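Long-range contacts in nucleoside permease NupG (Escherichia coli K-12, PDB 7DLA), which transports purine and pyrimidine nucleosides of broad variety across the cell inner membrane by symport driven by the proton motive force: residues A[66-71]-A[180-185]; A[150-155]-A[250-255]; A[282-287]-A[323-328]. The protein carries 1 engineered substitution. One frame throughout, in Å; residues are numbered along the deposited sequence.

Interaction 1 of 3, residues A[66-71]-A[180-185]; sequences LSAKWV and PHIPVA
Ser67 is the N-cap of helix 68-86, and its hydroxyl ties the cytoplasmic start of this transmembrane helix to the extended chain that follows helix 160-177. OG gives its hydrogen to Ile182 O at 2.6 Å, arriving in the carbonyl plane on a lone pair, with a C=O...OG angle of 139°. The same OG accepts from Lys69 N at 3.0 Å, so one oxygen both caps the helix and holds the neighbouring chain. The side-chain torsion (chi1 168°) places OG opposite the backbone N, where it can serve both partners. Replacing Ser67 by an alanine removes OG and would probably leave Lys69 N without its cap and Ile182 O without its donor, loosening the connection between the two segments. Beside this bond, Ser67 CB lies obliquely to the His181 ring, and Ala68 CB rests against Ile182 CG2 at 4.2 Å. Tyr119 of helix 92-122 packs on Ile182 as well. In the major facilitator fold the cytoplasmic chain here leads from the sixth to the seventh transmembrane helix, and so toward the second half of the transporter. The Lys69 side chain runs from Ile182 past Pro180 toward the end of helix 160-177. CB lies 4.3 Å from Ile182 CG1; beyond CG the chain is extended, and CD passes 3.9 Å from Pro180 O. Next, CE lies over one face of the Trp70 ring, offset toward the rim. The ammonium group finally reaches the end of helix 160-177, where its positive charge may suit the carbonyl-rich helix terminus: Lys69 NZ is hydrogen-bonded to both Leu177 O and Leu179 O.

Interaction 2 of 3, residues A[150-155]-A[250-255]; sequences VSLSGF and VQHASI
Ser151, on the last turn of helix 138-152, presents its side chain to His252, at the break between helices 248-251 and 253-299, and to Ser254 and Ile255 on the first turn of the latter. OG stands opposite the backbone N (chi1 -163°), which carries it across to the other segment. There it lies 3.4 Å from Ile255 CG1 and close to His252 CB, while Ser151 CB meets Ser254 CB at 3.6 Å and Ile255 CD1 at 3.5 Å. The polar partner of this hydroxyl comes from outside the two segments: Ser151 OG is hydrogen-bonded to Glu156 OE1. The other carboxylate oxygen, Glu156 OE2, accepts a weak bond from Ser254 N, so one acidic group touches both sides of the contact. Ile255 has CG1 beside its own backbone N, and a second bend of similar size (chi2 -53°) brings CD1 up to Ser151 CB; the same methyl is 4.4 Å from Leu152 CG. These are the fifth and eighth transmembrane helices, so the contact spans the two six-helix halves of the major facilitator fold at the periplasmic side, an arrangement consistent with the halves being drawn together there. Helix 138-152 ends in a Schellman motif: Gly154 takes positive phi, and Phe155 N bonds back to Val150 O at 3.1 Å. The His252 side chain points to the end of helix 138-152. Phe248, from the preceding helical turn, meets its ring with planes inclined at about 55°, and Leu152 CD2 lies over one face of that ring.

Interaction 3 of 3, residues A[282-287]-A[323-328]; sequences NVMMIS and AFFNIS. Engineered in segment 323-328: Ala323 (natural residue Asp).
An antiparallel pair of transmembrane helices, the ninth and tenth of the major facilitator fold, meets here through Met284 and Phe325 on one flank and Val283 and Phe324 on the other. The short helical segments approach to 7.7 Å between axes, with 149° between their N-to-C directions, and Met284 and Phe325 are nearest in backbone register. Phe325 holds CG opposite its backbone N (chi1 -172°), sending the ring obliquely across the Met284 side chain. The thioether then forms a Met-aromatic contact: Met284 SD is 4.4 Å from the Phe325 ring centroid and 43° off the ring normal, an oblique approach, while Met284 CG touches Phe325 CD1 at 3.5 Å. Phe213, from helix 208-222, packs on Met284, and Phe216 and Leu220 of the same helix pack on Phe325. Across the interface, Val283 CG1 reaches Phe324 CD2, at 3.9 Å. Ile286 CB approaches the same Phe324 ring obliquely, and Phe274 meets that ring as well. Two serines, Ser287 and Ser328, lie in the interface, where their small side chains are consistent with the close axis separation. Ser287 CB packs 3.8 Å from Phe324 CB, its hydroxyl being weakly bonded to Ala321 O, about one turn before Phe325 on helix 305-335. The engineered Ala323, an aspartate in the natural protein, makes no contact with segment 282-287, its side chain touching Ile268 instead. Ser328 OG sits between its own backbone N and carbonyl carbon, and Ser328 CB lies 3.6 Å from Val283 CG1.

In the fold
The three contacts are widely separated. Interaction 1 lies on the cytoplasmic side of the first half, whereas interaction 2 joins the two halves at the periplasmic side; their centres are 38 Å apart. Interaction 3 is buried within the second half, with its centre 35 Å from interaction 1 and 31 Å from interaction 2. Helix 253-299 serves both of the latter: its start packs in interaction 2 and its later part in interaction 3, yet the nearest atoms remain about 17 Å apart. Along the chain, interactions 1 and 2 alternate their segments, and both close before interaction 3 opens. The engineered Ala323 belongs to a segment of interaction 3.

Interaction 1 of 3, residues A[66-71]-A[180-185]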
loop_
_atom_site.group_PDB
_atom_site.type_symbol
_atom_site.label_atom_id
_atom_site.label_comp_id
_atom_site.label_asym_id
_atom_site.label_seq_id
_atom_site.Cartn_x
_atom_site.Cartn_y
_atom_site.Cartn_z
ATOM N N LEU A 66 23.778 11.019 -6.937
ATOM C CA LEU A 66 24.059 10.521 -5.609
ATOM C C LEU A 66 23.776 9.034 -5.596
ATOM O O LEU A 66 22.715 8.596 -6.030
ATOM C CB LEU A 66 23.195 11.218 -4.565
ATOM C CG LEU A 66 23.788 11.423 -3.177
ATOM C CD1 LEU A 66 22.904 12.262 -2.241
ATOM C CD2 LEU A 66 24.129 10.126 -2.587
ATOM N N SER A 67 24.738 8.260 -5.105
ATOM C CA SER A 67 24.536 6.823 -5.024
ATOM C C SER A 67 23.167 6.504 -4.448
ATOM O O SER A 67 22.672 7.189 -3.557
ATOM C CB SER A 67 25.596 6.152 -4.181
ATOM O OG SER A 67 25.201 4.818 -3.895
ATOM N N ALA A 68 22.547 5.449 -4.974
ATOM C CA ALA A 68 21.288 4.978 -4.409
ATOM C C ALA A 68 21.456 4.610 -2.940
ATOM O O ALA A 68 20.533 4.795 -2.139
ATOM C CB ALA A 68 20.780 3.787 -5.211
ATOM N N LYS A 69 22.633 4.081 -2.572
ATOM C CA LYS A 69 22.896 3.721 -1.179
ATOM C C LYS A 69 22.764 4.944 -0.277
ATOM O O LYS A 69 22.054 4.916 0.738
ATOM C CB LYS A 69 24.287 3.078 -1.054
ATOM C CG LYS A 69 25.122 3.450 0.177
ATOM C CD LYS A 69 26.113 2.322 0.545
ATOM C CE LYS A 69 27.333 2.812 1.356
ATOM N NZ LYS A 69 28.270 1.717 1.788
ATOM N N TRP A 70 23.391 6.051 -0.662
ATOM C CA TRP A 70 23.368 7.206 0.214
ATOM C C TRP A 70 21.983 7.858 0.225
ATOM O O TRP A 70 21.532 8.343 1.276
ATOM C CB TRP A 70 24.472 8.165 -0.195
ATOM C CG TRP A 70 25.870 7.639 0.069
ATOM C CD1 TRP A 70 26.938 7.635 -0.804
ATOM C CD2 TRP A 70 26.371 7.129 1.302
ATOM N NE1 TRP A 70 28.042 7.104 -0.193
ATOM C CE2 TRP A 70 27.718 6.788 1.099
ATOM C CE3 TRP A 70 25.804 6.907 2.556
ATOM C CZ2 TRP A 70 28.500 6.236 2.104
ATOM C CZ3 TRP A 70 26.588 6.358 3.556
ATOM C CH2 TRP A 70 27.915 6.037 3.328
ATOM N N VAL A 71 21.269 7.829 -0.909
ATOM C CA VAL A 71 19.938 8.426 -0.950
ATOM C C VAL A 71 18.965 7.619 -0.085
ATOM O O VAL A 71 18.193 8.185 0.705
ATOM C CB VAL A 71 19.456 8.557 -2.409
ATOM C CG1 VAL A 71 18.048 9.049 -2.449
ATOM C CG2 VAL A 71 20.344 9.517 -3.176
ATOM N N PRO A 180 27.622 -2.033 -0.216
ATOM C CA PRO A 180 28.734 -1.681 -1.082
ATOM C C PRO A 180 28.339 -0.537 -1.983
ATOM O O PRO A 180 27.156 -0.211 -2.168
ATOM C CB PRO A 180 28.993 -2.961 -1.869
ATOM C CG PRO A 180 28.204 -3.979 -1.129
ATOM C CD PRO A 180 27.027 -3.290 -0.645
ATOM N N HIS A 181 29.374 0.100 -2.511
ATOM C CA HIS A 181 29.156 1.314 -3.266
ATOM C C HIS A 181 28.298 0.980 -4.474
ATOM O O HIS A 181 28.713 0.220 -5.360
ATOM C CB HIS A 181 30.477 1.936 -3.685
ATOM C CG HIS A 181 30.312 3.155 -4.535
ATOM N ND1 HIS A 181 30.906 3.297 -5.769
ATOM C CD2 HIS A 181 29.618 4.299 -4.318
ATOM C CE1 HIS A 181 30.596 4.481 -6.269
ATOM N NE2 HIS A 181 29.815 5.108 -5.410
ATOM N N ILE A 182 27.074 1.481 -4.456
ATOM C CA ILE A 182 26.154 1.342 -5.588
ATOM C C ILE A 182 26.372 2.560 -6.486
ATOM O O ILE A 182 25.995 3.676 -6.095
ATOM C CB ILE A 182 24.704 1.229 -5.114
ATOM C CG1 ILE A 182 24.614 0.078 -4.101
ATOM C CG2 ILE A 182 23.782 1.026 -6.298
ATOM C CD1 ILE A 182 25.179 -1.222 -4.620
ATOM N N PRO A 183 26.996 2.403 -7.657
ATOM C CA PRO A 183 27.366 3.587 -8.431
ATOM C C PRO A 183 26.121 4.321 -8.875
ATOM O O PRO A 183 25.005 3.794 -8.843
ATOM C CB PRO A 183 28.115 2.994 -9.621
ATOM C CG PRO A 183 27.410 1.761 -9.831
ATOM C CD PRO A 183 27.245 1.190 -8.458
ATOM N N VAL A 184 26.313 5.584 -9.232
ATOM C CA VAL A 184 25.253 6.305 -9.916
ATOM C C VAL A 184 25.093 5.684 -11.305
ATOM O O VAL A 184 26.044 5.647 -12.102
ATOM C CB VAL A 184 25.552 7.817 -9.926
ATOM C CG1 VAL A 184 26.911 8.126 -10.550
ATOM C CG2 VAL A 184 24.433 8.584 -10.579
ATOM N N ALA A 185 23.904 5.119 -11.562
ATOM C CA ALA A 185 23.717 4.252 -12.721
ATOM C C ALA A 185 23.946 5.006 -14.024
ATOM O O ALA A 185 24.534 4.463 -14.972
ATOM C CB ALA A 185 22.317 3.640 -12.691
#

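Interaction 2 of 3, residues A[150-155]-A[250-255]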
loop_
_atom_site.group_PDB
_atom_site.type_symbol
_atom_site.label_atom_id
_atom_site.label_comp_id
_atom_site.label_asym_id
_atom_site.label_seq_id
_atom_site.Cartn_x
_atom_site.Cartn_y
_atom_site.Cartn_z
ATOM N N VAL A 150 3.345 -6.434 16.917
ATOM C CA VAL A 150 2.666 -5.304 17.550
ATOM C C VAL A 150 1.283 -5.717 18.025
ATOM O O VAL A 150 0.840 -5.304 19.099
ATOM C CB VAL A 150 2.625 -4.090 16.600
ATOM C CG1 VAL A 150 1.499 -3.099 16.978
ATOM C CG2 VAL A 150 3.967 -3.383 16.622
ATOM N N SER A 151 0.592 -6.577 17.269
ATOM C CA SER A 151 -0.682 -7.073 17.771
ATOM C C SER A 151 -0.496 -7.839 19.080
ATOM O O SER A 151 -1.162 -7.540 20.076
ATOM C CB SER A 151 -1.372 -7.944 16.726
ATOM O OG SER A 151 -2.745 -8.104 17.052
ATOM N N LEU A 152 0.430 -8.808 19.102
ATOM C CA LEU A 152 0.554 -9.720 20.238
ATOM C C LEU A 152 1.210 -9.066 21.443
ATOM O O LEU A 152 0.991 -9.505 22.578
ATOM C CB LEU A 152 1.355 -10.947 19.842
ATOM C CG LEU A 152 0.714 -11.867 18.824
ATOM C CD1 LEU A 152 1.802 -12.704 18.204
ATOM C CD2 LEU A 152 -0.320 -12.735 19.513
ATOM N N SER A 153 1.998 -8.027 21.234
ATOM C CA SER A 153 2.609 -7.330 22.356
ATOM C C SER A 153 1.670 -6.349 23.049
ATOM O O SER A 153 2.094 -5.686 24.000
ATOM C CB SER A 153 3.836 -6.581 21.866
ATOM O OG SER A 153 4.514 -7.403 20.941
ATOM N N GLY A 154 0.435 -6.211 22.585
ATOM C CA GLY A 154 -0.456 -5.196 23.112
ATOM C C GLY A 154 -0.156 -3.757 22.740
ATOM O O GLY A 154 -0.449 -2.857 23.529
ATOM N N PHE A 155 0.392 -3.503 21.548
ATOM C CA PHE A 155 0.725 -2.149 21.103
ATOM C C PHE A 155 -0.056 -1.707 19.868
ATOM O O PHE A 155 0.365 -0.765 19.182
ATOM C CB PHE A 155 2.217 -2.015 20.817
ATOM C CG PHE A 155 3.087 -2.305 21.992
ATOM C CD1 PHE A 155 2.716 -1.894 23.258
ATOM C CD2 PHE A 155 4.296 -2.956 21.832
ATOM C CE1 PHE A 155 3.524 -2.128 24.338
ATOM C CE2 PHE A 155 5.112 -3.201 22.921
ATOM C CZ PHE A 155 4.721 -2.784 24.172
ATOM N N VAL A 250 -11.234 -9.501 18.055
ATOM C CA VAL A 250 -11.386 -8.169 18.632
ATOM C C VAL A 250 -10.085 -7.722 19.267
ATOM O O VAL A 250 -9.613 -6.599 19.045
ATOM C CB VAL A 250 -12.521 -8.152 19.664
ATOM C CG1 VAL A 250 -12.251 -7.106 20.691
ATOM C CG2 VAL A 250 -13.806 -7.827 18.997
ATOM N N GLN A 251 -9.487 -8.603 20.075
ATOM C CA GLN A 251 -8.276 -8.237 20.797
ATOM C C GLN A 251 -7.128 -7.982 19.828
ATOM O O GLN A 251 -6.412 -6.984 19.959
ATOM C CB GLN A 251 -7.921 -9.340 21.813
ATOM C CG GLN A 251 -8.719 -9.362 23.163
ATOM C CD GLN A 251 -8.422 -8.163 24.058
ATOM O OE1 GLN A 251 -8.266 -7.035 23.570
ATOM N NE2 GLN A 251 -8.308 -8.406 25.376
ATOM N N HIS A 252 -6.984 -8.834 18.803
ATOM C CA HIS A 252 -5.811 -8.841 17.924
ATOM C C HIS A 252 -6.284 -8.776 16.488
ATOM O O HIS A 252 -6.268 -9.777 15.775
ATOM C CB HIS A 252 -4.989 -10.065 18.169
ATOM C CG HIS A 252 -4.355 -10.066 19.515
ATOM N ND1 HIS A 252 -4.899 -10.734 20.590
ATOM C CD2 HIS A 252 -3.262 -9.422 19.982
ATOM C CE1 HIS A 252 -4.145 -10.529 21.654
ATOM N NE2 HIS A 252 -3.148 -9.734 21.310
ATOM N N ALA A 253 -6.715 -7.590 16.072
ATOM C CA ALA A 253 -7.237 -7.449 14.721
ATOM C C ALA A 253 -6.133 -7.613 13.693
ATOM O O ALA A 253 -6.352 -8.237 12.648
ATOM C CB ALA A 253 -7.927 -6.099 14.548
ATOM N N SER A 254 -4.939 -7.073 13.974
ATOM C CA SER A 254 -3.830 -7.214 13.043
ATOM C C SER A 254 -3.562 -8.679 12.712
ATOM O O SER A 254 -3.187 -9.001 11.578
ATOM C CB SER A 254 -2.586 -6.527 13.601
ATOM O OG SER A 254 -2.829 -5.145 13.800
ATOM N N ILE A 255 -3.859 -9.589 13.635
ATOM C CA ILE A 255 -3.661 -11.007 13.356
ATOM C C ILE A 255 -4.679 -11.510 12.333
ATOM O O ILE A 255 -4.363 -12.357 11.492
ATOM C CB ILE A 255 -3.722 -11.812 14.667
ATOM C CG1 ILE A 255 -2.746 -11.203 15.656
ATOM C CG2 ILE A 255 -3.329 -13.259 14.441
ATOM C CD1 ILE A 255 -1.379 -11.079 15.085
#

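Interaction 3 of 3, residues A[282-287]-A[323-328]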
loop_
_atom_site.group_PDB
_atom_site.type_symbol
_atom_site.label_atom_id
_atom_site.label_comp_id
_atom_site.label_asym_id
_atom_site.label_seq_id
_atom_site.Cartn_x
_atom_site.Cartn_y
_atom_site.Cartn_z
ATOM N N ASN A 282 -10.793 -9.948 -18.293
ATOM C CA ASN A 282 -11.404 -10.847 -17.310
ATOM C C ASN A 282 -10.690 -10.821 -15.973
ATOM O O ASN A 282 -11.344 -10.869 -14.920
ATOM C CB ASN A 282 -11.470 -12.292 -17.812
ATOM C CG ASN A 282 -12.486 -12.482 -18.914
ATOM O OD1 ASN A 282 -13.432 -11.694 -19.041
ATOM N ND2 ASN A 282 -12.293 -13.512 -19.731
ATOM N N VAL A 283 -9.359 -10.763 -15.967
ATOM C CA VAL A 283 -8.715 -10.761 -14.657
ATOM C C VAL A 283 -9.025 -9.461 -13.912
ATOM O O VAL A 283 -9.340 -9.475 -12.709
ATOM C CB VAL A 283 -7.210 -11.032 -14.806
ATOM C CG1 VAL A 283 -6.437 -10.386 -13.688
ATOM C CG2 VAL A 283 -6.975 -12.544 -14.826
ATOM N N MET A 284 -9.002 -8.331 -14.630
ATOM C CA MET A 284 -9.416 -7.058 -14.039
ATOM C C MET A 284 -10.866 -7.103 -13.544
ATOM O O MET A 284 -11.207 -6.507 -12.507
ATOM C CB MET A 284 -9.221 -5.928 -15.055
ATOM C CG MET A 284 -7.950 -5.079 -14.849
ATOM S SD MET A 284 -7.844 -3.636 -15.959
ATOM C CE MET A 284 -8.136 -4.451 -17.535
ATOM N N MET A 285 -11.733 -7.813 -14.261
ATOM C CA MET A 285 -13.104 -7.961 -13.797
ATOM C C MET A 285 -13.166 -8.783 -12.522
ATOM O O MET A 285 -13.987 -8.498 -11.643
ATOM C CB MET A 285 -13.964 -8.613 -14.872
ATOM C CG MET A 285 -15.481 -8.569 -14.623
ATOM S SD MET A 285 -16.229 -6.921 -14.830
ATOM C CE MET A 285 -17.605 -7.006 -13.687
ATOM N N ILE A 286 -12.335 -9.827 -12.412
ATOM C CA ILE A 286 -12.324 -10.632 -11.188
ATOM C C ILE A 286 -11.920 -9.755 -10.010
ATOM O O ILE A 286 -12.430 -9.891 -8.890
ATOM C CB ILE A 286 -11.380 -11.842 -11.322
ATOM C CG1 ILE A 286 -11.698 -12.670 -12.553
ATOM C CG2 ILE A 286 -11.642 -12.797 -10.209
ATOM C CD1 ILE A 286 -10.667 -13.740 -12.858
ATOM N N SER A 287 -11.009 -8.821 -10.256
ATOM C CA SER A 287 -10.640 -7.886 -9.201
ATOM C C SER A 287 -11.832 -7.028 -8.791
ATOM O O SER A 287 -12.158 -6.901 -7.602
ATOM C CB SER A 287 -9.475 -7.016 -9.666
ATOM O OG SER A 287 -9.558 -5.723 -9.106
ATOM N N ALA A 323 -4.359 -7.659 -5.743
ATOM C CA ALA A 323 -3.267 -7.942 -6.662
ATOM C C ALA A 323 -3.725 -7.872 -8.121
ATOM O O ALA A 323 -3.028 -7.290 -8.978
ATOM C CB ALA A 323 -2.678 -9.316 -6.343
ATOM N N PHE A 324 -4.893 -8.452 -8.407
ATOM C CA PHE A 324 -5.277 -8.688 -9.786
ATOM C C PHE A 324 -5.387 -7.382 -10.552
ATOM O O PHE A 324 -4.843 -7.253 -11.655
ATOM C CB PHE A 324 -6.586 -9.475 -9.855
ATOM C CG PHE A 324 -6.423 -10.926 -9.560
ATOM C CD1 PHE A 324 -5.405 -11.366 -8.727
ATOM C CD2 PHE A 324 -7.218 -11.870 -10.190
ATOM C CE1 PHE A 324 -5.205 -12.719 -8.482
ATOM C CE2 PHE A 324 -7.031 -13.228 -9.948
ATOM C CZ PHE A 324 -6.022 -13.647 -9.084
ATOM N N PHE A 325 -6.078 -6.389 -9.994
ATOM C CA PHE A 325 -6.287 -5.188 -10.790
ATOM C C PHE A 325 -4.960 -4.535 -11.138
ATOM O O PHE A 325 -4.767 -4.070 -12.259
ATOM C CB PHE A 325 -7.179 -4.165 -10.084
ATOM C CG PHE A 325 -7.556 -2.990 -10.981
ATOM C CD1 PHE A 325 -8.532 -3.133 -11.973
ATOM C CD2 PHE A 325 -6.870 -1.784 -10.907
ATOM C CE1 PHE A 325 -8.856 -2.073 -12.818
ATOM C CE2 PHE A 325 -7.198 -0.721 -11.754
ATOM C CZ PHE A 325 -8.189 -0.868 -12.705
ATOM N N ASN A 326 -4.024 -4.491 -10.198
ATOM C CA ASN A 326 -2.816 -3.735 -10.491
ATOM C C ASN A 326 -1.958 -4.451 -11.514
ATOM O O ASN A 326 -1.476 -3.822 -12.472
ATOM C CB ASN A 326 -2.046 -3.433 -9.214
ATOM C CG ASN A 326 -2.349 -2.042 -8.703
ATOM O OD1 ASN A 326 -3.514 -1.715 -8.467
ATOM N ND2 ASN A 326 -1.324 -1.189 -8.598
ATOM N N ILE A 327 -1.811 -5.774 -11.376
ATOM C CA ILE A 327 -0.984 -6.496 -12.342
ATOM C C ILE A 327 -1.625 -6.435 -13.734
ATOM O O ILE A 327 -1.001 -5.955 -14.695
ATOM C CB ILE A 327 -0.725 -7.947 -11.882
ATOM C CG1 ILE A 327 -0.151 -8.008 -10.459
ATOM C CG2 ILE A 327 0.307 -8.615 -12.789
ATOM C CD1 ILE A 327 1.221 -7.407 -10.311
ATOM N N SER A 328 -2.897 -6.869 -13.857
ATOM C CA SER A 328 -3.553 -6.866 -15.172
ATOM C C SER A 328 -3.699 -5.460 -15.726
ATOM O O SER A 328 -3.637 -5.275 -16.939
ATOM C CB SER A 328 -4.944 -7.514 -15.148
ATOM O OG SER A 328 -5.685 -7.226 -13.969
#